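Long-range contacts in thioredoxin family protein (Streptococcus pneumoniae, PDB 2YP6), which is a surface-exposed thioredoxin-fold lipoprotein, probably acting as a thiol-disulfide oxidoreductase in the resistance of pneumococcus to extracellular oxidative stress: residues K75-W80 and T106-G111; K71-F76 and R100-L105; K47-F52 and V62-F67. One frame throughout, in Å; residues are numbered along the deposited sequence.

Contact 1: residues K75-W80 and T106-G111; sequences KFWASW and TVIAPG. With C6W (3-Cyclohexyl-1-Propylphosphocholine), chain E.
V107 is held by the neighbouring strand through both its backbone N and its O: the N donates to K75 O at 2.8 Å, and the O receives W77 N at 3.0 Å. A third bond comes from a side chain. The indole NE1 of W77 gives its hydrogen to T106 OG1 at 2.9 Å, the oxygen sitting 18° out of the indole plane. The W77 torsion that swings CG between the backbone N and carbonyl carbon (chi1 68°) carries the ring across to the facing strand. T106 OG1 also bonds to P134 O, so this buried hydroxyl takes part in two hydrogen bonds. One water continues the ladder where the strands part, donating to W77 O and accepting from A109 N at 2.9 Å.

These are two parallel central strands of the thioredoxin fold, and segment 75-80 runs from its strand into the WCGPC redox motif, whose C81 and C84 form a disulfide. W80, the tryptophan of that motif, belongs to the pocket of the bound 3-cyclohexyl-1-propylphosphocholine: ligand atom C4 lies over the centre of one indole face, 3.6 Å from W80 CD2, while A78 CB covers the rim of the opposite face.

Packing differs on the two sides of the sheet. On the side of W77, I108 CG2 sits over the five-membered ring as a CH-pi contact, 3.6 Å from its centroid and 18° off the normal; M88, W124 and F125 also touch this indole. On the other side, F76 and V107 point the same way, with F76 CD2 3.8 Å from V107 CB and V107 CG2 over the ring's rim. F144 meets the F76 ring edge-to-face.

Contact 2: residues K71-F76 and R100-L105; sequences KVYLKF and RDFEIL
The F102 ring touches Y73 obliquely, its CD2 lying 4.1 Å from Y73 CB. R100 CB covers the rim of one F102 face, D101 OD1 lies at the edge in the ring plane, and F181 of the C-terminal helix 174-182 adds a ring stack. The Y73 ring is itself met obliquely by I104 CG1 and F102 CE2, so F102, Y73 and I104 make a continuous apolar patch, packed against L91, L94 and A95 of helix 88-96.

On the other face of the sheet the packing is aliphatic. L74 CD1 reaches L105 CB at 3.9 Å, and V72 CG1 meets L105 CD1 at 4.2 Å.

Where the pair begins, K71 crosses to D101 in a salt bridge, NZ to OD2 2.8 Å. The lysine chain is extended beyond CG and brings its ammonium to the syn side of the carboxylate, 27° out of its plane. Through a hydrogen bond to F181 O, the same ammonium joins the start of the strand to helix 174-182 as well as to D101.

Between the strands, the backbone bonds use alternate residues, K71, Y73 and K75 on one strand and E103 and L105 on the other, as in a parallel pair: E103 N to K71 O, Y73 N to E103 O at 2.8 Å, L105 N to Y73 O at 2.9 Å, and K75 N to L105 O. The bond from L105 N is nearly straight, at 176°. Strands 71-76 and 102-105 run parallel, 23° apart, joined through helices 82-86 and 88-96: a beta-alpha-beta crossover in the centre of the thioredoxin fold.

Contact 3: residues K47-F52 and V62-F67; sequences KDAPDF and VKLSDF
The entry loop 47-52, which leads into strand 53-56, folds back against the 3-10 turn 64-66 that follows strand 61-63, with F52 and L64 at the centre of the join. L64 CB lies over one face of the F52 ring in a CH-pi contact, 4.0 Å from the ring centroid and 18° off its normal. With CG anti to the backbone N (chi1 -175°), L64 stretches past the phenyl toward the earlier loop, where CD2 meets A49 CB at 3.8 Å and P50 O at 3.5 Å. Y147 touches A49, F52 and L64 as well, and its hydroxyl bonds to P50 O.

The backbone link is F52 O, which accepts L64 N at 3.1 Å from a direction tilted 22° off the carbonyl plane. The two strands form the antiparallel hairpin at one edge of the sheet, and this bond extends the pairing just past the strand ends. K63 CA makes an additional C-H...O contact with F52 O.

Water bridges the more exposed side. It donates to F52 O and accepts from S65 N at 3.0 Å, tying the loop to the turn; its very short approach to D51 OD1 is doubtful.

Inside the turn, K63 N donates to D66 OD2 at 2.9 Å, coming from above the carboxylate plane, while D66 N returns a bond to K63 O. The K63 ammonium reaches E61 in a salt bridge.

How the contacts relate
Contacts 1 and 2 are successive stretches of one buried parallel pairing, strand 71-76 beside strand 102-108, sharing K75 and F76. Contact 2 covers the regular ladder and begins at a charged pair near the C-terminal helix; contact 1 covers the end where the strands part toward the redox motif, so indole and water bonds supplement the ladder there. Contact 3, about 11 Å from contact 2 between centres, is only partly buried and joins a loop to a turn beside the 53-56/61-63 hairpin at one edge of the sheet, with one direct backbone bond and a water. F67 links it to contact 2, packing on E103, L105 and V72, and F52 touches L74. Contacts 1 and 3 do not touch.

Contact 1: residues K75-W80 and T106-G111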
loop_
_atom_site.group_PDB
_atom_site.type_symbol
_atom_site.label_atom_id
_atom_site.label_comp_id
_atom_site.label_asym_id
_atom_site.label_seq_id
_atom_site.Cartn_x
_atom_site.Cartn_y
_atom_site.Cartn_z
ATOM N N LYS A 75 -1.120 -1.084 0.867
ATOM C CA LYS A 75 -1.785 -0.201 1.824
ATOM C C LYS A 75 -2.335 1.029 1.145
ATOM O O LYS A 75 -1.603 1.762 0.475
ATOM C CB LYS A 75 -0.817 0.238 2.912
ATOM C CG LYS A 75 -1.409 1.106 3.969
ATOM C CD LYS A 75 -0.303 1.691 4.871
ATOM C CE LYS A 75 -0.860 2.356 6.088
ATOM N NZ LYS A 75 -1.263 1.382 7.147
ATOM N N PHE A 76 -3.625 1.257 1.344
ATOM C CA PHE A 76 -4.289 2.454 0.861
ATOM C C PHE A 76 -4.388 3.430 2.014
ATOM O O PHE A 76 -4.834 3.055 3.096
ATOM C CB PHE A 76 -5.694 2.111 0.322
ATOM C CG PHE A 76 -5.670 1.299 -0.948
ATOM C CD1 PHE A 76 -5.511 -0.089 -0.904
ATOM C CD2 PHE A 76 -5.763 1.911 -2.180
ATOM C CE1 PHE A 76 -5.469 -0.819 -2.032
ATOM C CE2 PHE A 76 -5.724 1.179 -3.324
ATOM C CZ PHE A 76 -5.571 -0.197 -3.266
ATOM N N TRP A 77 -3.985 4.668 1.785
ATOM C CA TRP A 77 -3.934 5.649 2.853
ATOM C C TRP A 77 -4.049 7.087 2.354
ATOM O O TRP A 77 -4.186 7.332 1.170
ATOM C CB TRP A 77 -2.667 5.464 3.678
ATOM C CG TRP A 77 -1.348 5.785 2.989
ATOM C CD1 TRP A 77 -0.762 5.107 1.972
ATOM C CD2 TRP A 77 -0.456 6.868 3.318
ATOM N NE1 TRP A 77 0.442 5.702 1.628
ATOM C CE2 TRP A 77 0.653 6.777 2.452
ATOM C CE3 TRP A 77 -0.493 7.892 4.266
ATOM C CZ2 TRP A 77 1.712 7.686 2.502
ATOM C CZ3 TRP A 77 0.568 8.782 4.319
ATOM C CH2 TRP A 77 1.655 8.672 3.447
ATOM N N ALA A 78 -4.022 8.027 3.290
ATOM C CA ALA A 78 -4.072 9.454 2.960
ATOM C C ALA A 78 -3.338 10.242 4.032
ATOM O O ALA A 78 -3.361 9.866 5.213
ATOM C CB ALA A 78 -5.506 9.921 2.855
ATOM N N SER A 79 -2.709 11.340 3.618
ATOM C CA SER A 79 -1.922 12.173 4.510
ATOM C C SER A 79 -2.796 12.841 5.557
ATOM O O SER A 79 -2.293 13.163 6.621
ATOM C CB SER A 79 -1.150 13.248 3.721
ATOM O OG SER A 79 -2.038 14.233 3.227
ATOM N N TRP A 80 -4.091 13.031 5.263
ATOM C CA TRP A 80 -5.007 13.693 6.200
ATOM C C TRP A 80 -5.566 12.790 7.278
ATOM O O TRP A 80 -6.231 13.250 8.190
ATOM C CB TRP A 80 -6.189 14.348 5.457
ATOM C CG TRP A 80 -6.904 13.479 4.466
ATOM C CD1 TRP A 80 -6.752 13.495 3.105
ATOM C CD2 TRP A 80 -7.896 12.471 4.744
ATOM N NE1 TRP A 80 -7.577 12.571 2.530
ATOM C CE2 TRP A 80 -8.279 11.924 3.506
ATOM C CE3 TRP A 80 -8.486 11.984 5.913
ATOM C CZ2 TRP A 80 -9.231 10.906 3.404
ATOM C CZ3 TRP A 80 -9.436 10.980 5.808
ATOM C CH2 TRP A 80 -9.798 10.454 4.563
ATOM N N THR A 106 2.369 1.207 -1.225
ATOM C CA THR A 106 1.287 2.003 -0.666
ATOM C C THR A 106 0.731 2.883 -1.763
ATOM O O THR A 106 1.448 3.199 -2.702
ATOM C CB THR A 106 1.702 2.829 0.562
ATOM O OG1 THR A 106 2.360 4.038 0.149
ATOM C CG2 THR A 106 2.604 2.007 1.489
ATOM N N VAL A 107 -0.540 3.260 -1.619
ATOM C CA VAL A 107 -1.271 4.029 -2.608
ATOM C C VAL A 107 -1.993 5.212 -1.954
ATOM O O VAL A 107 -2.695 5.046 -0.943
ATOM C CB VAL A 107 -2.319 3.152 -3.333
ATOM C CG1 VAL A 107 -2.938 3.927 -4.526
ATOM C CG2 VAL A 107 -1.716 1.804 -3.786
ATOM N N ILE A 108 -1.799 6.396 -2.526
ATOM C CA ILE A 108 -2.582 7.579 -2.171
ATOM C C ILE A 108 -3.295 8.060 -3.433
ATOM O O ILE A 108 -2.996 7.623 -4.536
ATOM C CB ILE A 108 -1.726 8.721 -1.581
ATOM C CG1 ILE A 108 -0.750 9.239 -2.617
ATOM C CG2 ILE A 108 -0.974 8.266 -0.350
ATOM C CD1 ILE A 108 -0.084 10.573 -2.289
ATOM N N ALA A 109 -4.239 8.969 -3.254
ATOM C CA ALA A 109 -4.985 9.554 -4.352
ATOM C C ALA A 109 -4.700 11.046 -4.339
ATOM O O ALA A 109 -5.449 11.827 -3.722
ATOM C CB ALA A 109 -6.455 9.288 -4.172
ATOM N N PRO A 110 -3.590 11.451 -4.973
ATOM C CA PRO A 110 -3.137 12.833 -4.821
ATOM C C PRO A 110 -4.190 13.836 -5.316
ATOM O O PRO A 110 -4.816 13.619 -6.350
ATOM C CB PRO A 110 -1.857 12.900 -5.651
ATOM C CG PRO A 110 -1.804 11.673 -6.445
ATOM C CD PRO A 110 -2.705 10.652 -5.837
ATOM N N GLY A 111 -4.402 14.892 -4.534
ATOM C CA GLY A 111 -5.354 15.931 -4.892
ATOM C C GLY A 111 -6.814 15.549 -4.758
ATOM O O GLY A 111 -7.705 16.383 -4.952
HETATM C C2 C6W E . -10.946 15.224 5.904
HETATM C C3 C6W E . -10.381 15.510 3.340
HETATM C C1 C6W E . -12.524 16.024 4.326
HETATM C C4 C6W E . -11.126 14.007 4.369
HETATM C C5 C6W E . -12.502 13.315 4.313
HETATM C C10 C6W E . -10.651 8.551 -0.134
HETATM C CAI C6W E . -12.576 9.088 -1.603
HETATM C C13 C6W E . -11.668 8.924 -2.807
HETATM C C6 C6W E . -14.516 11.059 1.404
HETATM C C7 C6W E . -13.067 10.540 1.330
HETATM C C9 C6W E . -12.089 8.912 -0.327
HETATM O O3 C6W E . -15.509 13.425 4.265
HETATM P P C6W E . -14.729 13.108 3.015
HETATM O O4 C6W E . -15.483 13.911 2.012
HETATM O O1 C6W E . -13.217 13.598 3.146
HETATM N N C6W E . -11.203 15.474 4.533
HETATM O O2 C6W E . -14.792 11.540 2.700
HETATM C C8 C6W E . -13.018 9.075 0.862
HETATM C C12 C6W E . -10.331 8.592 -2.625
HETATM C C11 C6W E . -9.802 8.399 -1.250
HETATM O O HOH W 1 -4.867 9.701 -0.475
#

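Contact 2: residues K71-F76 and R100-L105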
loop_
_atom_site.group_PDB
_atom_site.type_symbol
_atom_site.label_atom_id
_atom_site.label_comp_id
_atom_site.label_asym_id
_atom_site.label_seq_id
_atom_site.Cartn_x
_atom_site.Cartn_y
_atom_site.Cartn_z
ATOM N N LYS A 71 4.589 -12.056 -2.716
ATOM C CA LYS A 71 3.480 -11.610 -1.898
ATOM C C LYS A 71 3.561 -10.093 -1.855
ATOM O O LYS A 71 4.650 -9.524 -2.005
ATOM C CB LYS A 71 3.579 -12.235 -0.506
ATOM C CG LYS A 71 3.539 -13.778 -0.550
ATOM C CD LYS A 71 3.846 -14.449 0.775
ATOM C CE LYS A 71 4.024 -15.949 0.600
ATOM N NZ LYS A 71 4.430 -16.620 1.848
ATOM N N VAL A 72 2.420 -9.425 -1.660
ATOM C CA VAL A 72 2.413 -7.968 -1.665
ATOM C C VAL A 72 1.606 -7.458 -0.480
ATOM O O VAL A 72 0.519 -7.923 -0.217
ATOM C CB VAL A 72 1.863 -7.394 -3.003
ATOM C CG1 VAL A 72 1.714 -5.890 -2.952
ATOM C CG2 VAL A 72 2.779 -7.786 -4.187
ATOM N N TYR A 73 2.183 -6.500 0.234
ATOM C CA TYR A 73 1.484 -5.754 1.299
ATOM C C TYR A 73 1.047 -4.449 0.653
ATOM O O TYR A 73 1.891 -3.616 0.313
ATOM C CB TYR A 73 2.473 -5.543 2.415
ATOM C CG TYR A 73 2.042 -4.809 3.685
ATOM C CD1 TYR A 73 1.516 -3.518 3.660
ATOM C CD2 TYR A 73 2.267 -5.383 4.919
ATOM C CE1 TYR A 73 1.192 -2.854 4.839
ATOM C CE2 TYR A 73 1.939 -4.727 6.101
ATOM C CZ TYR A 73 1.402 -3.451 6.050
ATOM O OH TYR A 73 1.107 -2.784 7.243
ATOM N N LEU A 74 -0.262 -4.301 0.405
ATOM C CA LEU A 74 -0.766 -3.144 -0.351
ATOM C C LEU A 74 -1.601 -2.289 0.567
ATOM O O LEU A 74 -2.647 -2.739 1.010
ATOM C CB LEU A 74 -1.597 -3.608 -1.547
ATOM C CG LEU A 74 -2.136 -2.522 -2.466
ATOM C CD1 LEU A 74 -1.033 -1.778 -3.184
ATOM C CD2 LEU A 74 -3.097 -3.148 -3.490
ATOM N N LYS A 75 -1.120 -1.084 0.867
ATOM C CA LYS A 75 -1.785 -0.201 1.824
ATOM C C LYS A 75 -2.335 1.029 1.145
ATOM O O LYS A 75 -1.603 1.762 0.475
ATOM C CB LYS A 75 -0.817 0.238 2.912
ATOM C CG LYS A 75 -1.409 1.106 3.969
ATOM C CD LYS A 75 -0.303 1.691 4.871
ATOM C CE LYS A 75 -0.860 2.356 6.088
ATOM N NZ LYS A 75 -1.263 1.382 7.147
ATOM N N PHE A 76 -3.625 1.257 1.344
ATOM C CA PHE A 76 -4.289 2.454 0.861
ATOM C C PHE A 76 -4.388 3.430 2.014
ATOM O O PHE A 76 -4.834 3.055 3.096
ATOM C CB PHE A 76 -5.694 2.111 0.322
ATOM C CG PHE A 76 -5.670 1.299 -0.948
ATOM C CD1 PHE A 76 -5.511 -0.089 -0.904
ATOM C CD2 PHE A 76 -5.763 1.911 -2.180
ATOM C CE1 PHE A 76 -5.469 -0.819 -2.032
ATOM C CE2 PHE A 76 -5.724 1.179 -3.324
ATOM C CZ PHE A 76 -5.571 -0.197 -3.266
ATOM N N ARG A 100 12.528 -10.619 3.221
ATOM C CA ARG A 100 11.075 -10.761 3.168
ATOM C C ARG A 100 10.667 -11.412 1.863
ATOM O O ARG A 100 11.283 -11.162 0.825
ATOM C CB ARG A 100 10.427 -9.374 3.257
ATOM C CG ARG A 100 10.615 -8.731 4.599
ATOM C CD ARG A 100 10.091 -7.329 4.643
ATOM N NE ARG A 100 10.965 -6.320 4.023
ATOM C CZ ARG A 100 10.703 -5.675 2.889
ATOM N NH1 ARG A 100 9.625 -5.960 2.160
ATOM N NH2 ARG A 100 11.536 -4.746 2.457
ATOM N N ASP A 101 9.619 -12.234 1.888
ATOM C CA ASP A 101 9.108 -12.782 0.639
ATOM C C ASP A 101 7.916 -11.959 0.151
ATOM O O ASP A 101 7.186 -12.380 -0.784
ATOM C CB ASP A 101 8.764 -14.273 0.764
ATOM C CG ASP A 101 7.594 -14.542 1.697
ATOM O OD1 ASP A 101 7.157 -13.626 2.433
ATOM O OD2 ASP A 101 7.102 -15.677 1.686
ATOM N N PHE A 102 7.743 -10.781 0.758
ATOM C CA PHE A 102 6.744 -9.840 0.296
ATOM C C PHE A 102 7.329 -8.455 -0.007
ATOM O O PHE A 102 8.341 -8.066 0.549
ATOM C CB PHE A 102 5.593 -9.701 1.303
ATOM C CG PHE A 102 5.997 -9.184 2.657
ATOM C CD1 PHE A 102 6.443 -10.053 3.642
ATOM C CD2 PHE A 102 5.873 -7.835 2.968
ATOM C CE1 PHE A 102 6.785 -9.585 4.903
ATOM C CE2 PHE A 102 6.215 -7.366 4.233
ATOM C CZ PHE A 102 6.674 -8.262 5.195
ATOM N N GLU A 103 6.666 -7.754 -0.903
ATOM C CA GLU A 103 6.976 -6.382 -1.262
ATOM C C GLU A 103 5.929 -5.490 -0.634
ATOM O O GLU A 103 4.745 -5.851 -0.583
ATOM C CB GLU A 103 6.920 -6.232 -2.779
ATOM C CG GLU A 103 6.753 -4.796 -3.301
ATOM C CD GLU A 103 8.076 -4.012 -3.419
ATOM O OE1 GLU A 103 9.156 -4.664 -3.429
ATOM O OE2 GLU A 103 8.013 -2.741 -3.495
ATOM N N ILE A 104 6.354 -4.314 -0.200
ATOM C CA ILE A 104 5.447 -3.295 0.303
ATOM C C ILE A 104 5.168 -2.214 -0.752
ATOM O O ILE A 104 6.106 -1.642 -1.342
ATOM C CB ILE A 104 6.031 -2.615 1.567
ATOM C CG1 ILE A 104 6.221 -3.652 2.667
ATOM C CG2 ILE A 104 5.154 -1.483 1.990
ATOM C CD1 ILE A 104 7.268 -3.281 3.703
ATOM N N LEU A 105 3.881 -1.935 -0.965
ATOM C CA LEU A 105 3.428 -0.866 -1.855
ATOM C C LEU A 105 2.329 -0.117 -1.144
ATOM O O LEU A 105 1.457 -0.730 -0.510
ATOM C CB LEU A 105 2.829 -1.394 -3.162
ATOM C CG LEU A 105 3.733 -2.169 -4.109
ATOM C CD1 LEU A 105 2.925 -2.676 -5.304
ATOM C CD2 LEU A 105 4.893 -1.320 -4.557
#

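Contact 3: residues K47-F52 and V62-F67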
loop_
_atom_site.group_PDB
_atom_site.type_symbol
_atom_site.label_atom_id
_atom_site.label_comp_id
_atom_site.label_asym_id
_atom_site.label_seq_id
_atom_site.Cartn_x
_atom_site.Cartn_y
_atom_site.Cartn_z
ATOM N N LYS A 47 -9.700 -14.279 -4.499
ATOM C CA LYS A 47 -9.805 -13.945 -5.913
ATOM C C LYS A 47 -8.673 -13.021 -6.321
ATOM O O LYS A 47 -8.033 -12.401 -5.483
ATOM C CB LYS A 47 -11.147 -13.283 -6.210
ATOM C CG LYS A 47 -12.390 -14.212 -6.013
ATOM C CD LYS A 47 -12.229 -15.533 -6.779
ATOM C CE LYS A 47 -13.358 -16.532 -6.538
ATOM N NZ LYS A 47 -13.088 -17.810 -7.285
ATOM N N ASP A 48 -8.431 -12.933 -7.618
ATOM C CA ASP A 48 -7.337 -12.091 -8.118
ATOM C C ASP A 48 -7.461 -10.660 -7.619
ATOM O O ASP A 48 -8.536 -10.049 -7.679
ATOM C CB ASP A 48 -7.317 -12.055 -9.655
ATOM C CG ASP A 48 -6.860 -13.346 -10.279
ATOM O OD1 ASP A 48 -6.288 -14.221 -9.585
ATOM O OD2 ASP A 48 -7.088 -13.476 -11.499
ATOM N N ALA A 49 -6.351 -10.119 -7.151
ATOM C CA ALA A 49 -6.240 -8.684 -6.854
ATOM C C ALA A 49 -6.290 -7.906 -8.157
ATOM O O ALA A 49 -5.581 -8.253 -9.093
ATOM C CB ALA A 49 -4.915 -8.407 -6.136
ATOM N N PRO A 50 -7.122 -6.859 -8.226
ATOM C CA PRO A 50 -7.213 -6.091 -9.468
ATOM C C PRO A 50 -5.859 -5.501 -9.874
ATOM O O PRO A 50 -5.059 -5.027 -9.055
ATOM C CB PRO A 50 -8.215 -4.983 -9.124
ATOM C CG PRO A 50 -9.037 -5.520 -8.012
ATOM C CD PRO A 50 -8.102 -6.400 -7.217
ATOM N N ASP A 51 -5.582 -5.591 -11.157
ATOM C CA ASP A 51 -4.371 -5.022 -11.703
ATOM C C ASP A 51 -4.394 -3.500 -11.640
ATOM O O ASP A 51 -5.456 -2.883 -11.644
ATOM C CB ASP A 51 -4.213 -5.430 -13.153
ATOM C CG ASP A 51 -3.659 -6.814 -13.297
ATOM O OD1 ASP A 51 -2.435 -6.972 -13.098
ATOM O OD2 ASP A 51 -4.446 -7.726 -13.609
ATOM N N PHE A 52 -3.207 -2.919 -11.594
ATOM C CA PHE A 52 -3.038 -1.487 -11.721
ATOM C C PHE A 52 -1.686 -1.126 -12.303
ATOM O O PHE A 52 -0.710 -1.908 -12.242
ATOM C CB PHE A 52 -3.289 -0.770 -10.382
ATOM C CG PHE A 52 -2.401 -1.232 -9.264
ATOM C CD1 PHE A 52 -1.088 -0.789 -9.164
ATOM C CD2 PHE A 52 -2.883 -2.096 -8.298
ATOM C CE1 PHE A 52 -0.250 -1.224 -8.118
ATOM C CE2 PHE A 52 -2.061 -2.535 -7.247
ATOM C CZ PHE A 52 -0.758 -2.096 -7.154
ATOM N N VAL A 62 4.815 1.661 -11.923
ATOM C CA VAL A 62 4.730 0.440 -11.131
ATOM C C VAL A 62 3.424 -0.300 -11.404
ATOM O O VAL A 62 2.359 0.292 -11.361
ATOM C CB VAL A 62 4.776 0.771 -9.628
ATOM C CG1 VAL A 62 4.683 -0.492 -8.800
ATOM C CG2 VAL A 62 6.050 1.576 -9.303
ATOM N N LYS A 63 3.512 -1.593 -11.679
ATOM C CA LYS A 63 2.329 -2.403 -11.986
ATOM C C LYS A 63 2.234 -3.498 -10.951
ATOM O O LYS A 63 3.243 -4.040 -10.577
ATOM C CB LYS A 63 2.488 -3.092 -13.346
ATOM C CG LYS A 63 2.507 -2.172 -14.542
ATOM C CD LYS A 63 2.706 -3.000 -15.797
ATOM C CE LYS A 63 2.456 -2.212 -17.062
ATOM N NZ LYS A 63 3.716 -1.593 -17.568
ATOM N N LEU A 64 1.038 -3.864 -10.514
ATOM C CA LEU A 64 0.929 -5.011 -9.640
ATOM C C LEU A 64 1.595 -6.234 -10.278
ATOM O O LEU A 64 2.224 -7.027 -9.581
ATOM C CB LEU A 64 -0.519 -5.321 -9.291
ATOM C CG LEU A 64 -0.665 -6.459 -8.267
ATOM C CD1 LEU A 64 0.054 -6.183 -6.959
ATOM C CD2 LEU A 64 -2.146 -6.674 -7.999
ATOM N N SER A 65 1.483 -6.348 -11.602
ATOM C CA SER A 65 2.003 -7.494 -12.347
ATOM C C SER A 65 3.533 -7.527 -12.325
ATOM O O SER A 65 4.145 -8.548 -12.631
ATOM C CB SER A 65 1.489 -7.459 -13.799
ATOM O OG SER A 65 1.968 -6.320 -14.510
ATOM N N ASP A 66 4.162 -6.420 -11.945
ATOM C CA ASP A 66 5.615 -6.427 -11.790
ATOM C C ASP A 66 6.006 -7.391 -10.655
ATOM O O ASP A 66 7.136 -7.841 -10.595
ATOM C CB ASP A 66 6.152 -5.029 -11.448
ATOM C CG ASP A 66 6.078 -4.046 -12.618
ATOM O OD1 ASP A 66 6.009 -4.487 -13.780
ATOM O OD2 ASP A 66 6.095 -2.818 -12.361
ATOM N N PHE A 67 5.058 -7.683 -9.765
ATOM C CA PHE A 67 5.339 -8.423 -8.532
ATOM C C PHE A 67 4.809 -9.850 -8.544
ATOM O O PHE A 67 4.667 -10.484 -7.499
ATOM C CB PHE A 67 4.769 -7.650 -7.339
ATOM C CG PHE A 67 5.398 -6.317 -7.182
ATOM C CD1 PHE A 67 6.600 -6.184 -6.525
ATOM C CD2 PHE A 67 4.840 -5.208 -7.799
ATOM C CE1 PHE A 67 7.212 -4.937 -6.427
ATOM C CE2 PHE A 67 5.432 -3.968 -7.697
ATOM C CZ PHE A 67 6.633 -3.839 -7.034
HETATM O O HOH W 2 -0.992 -5.031 -12.655
#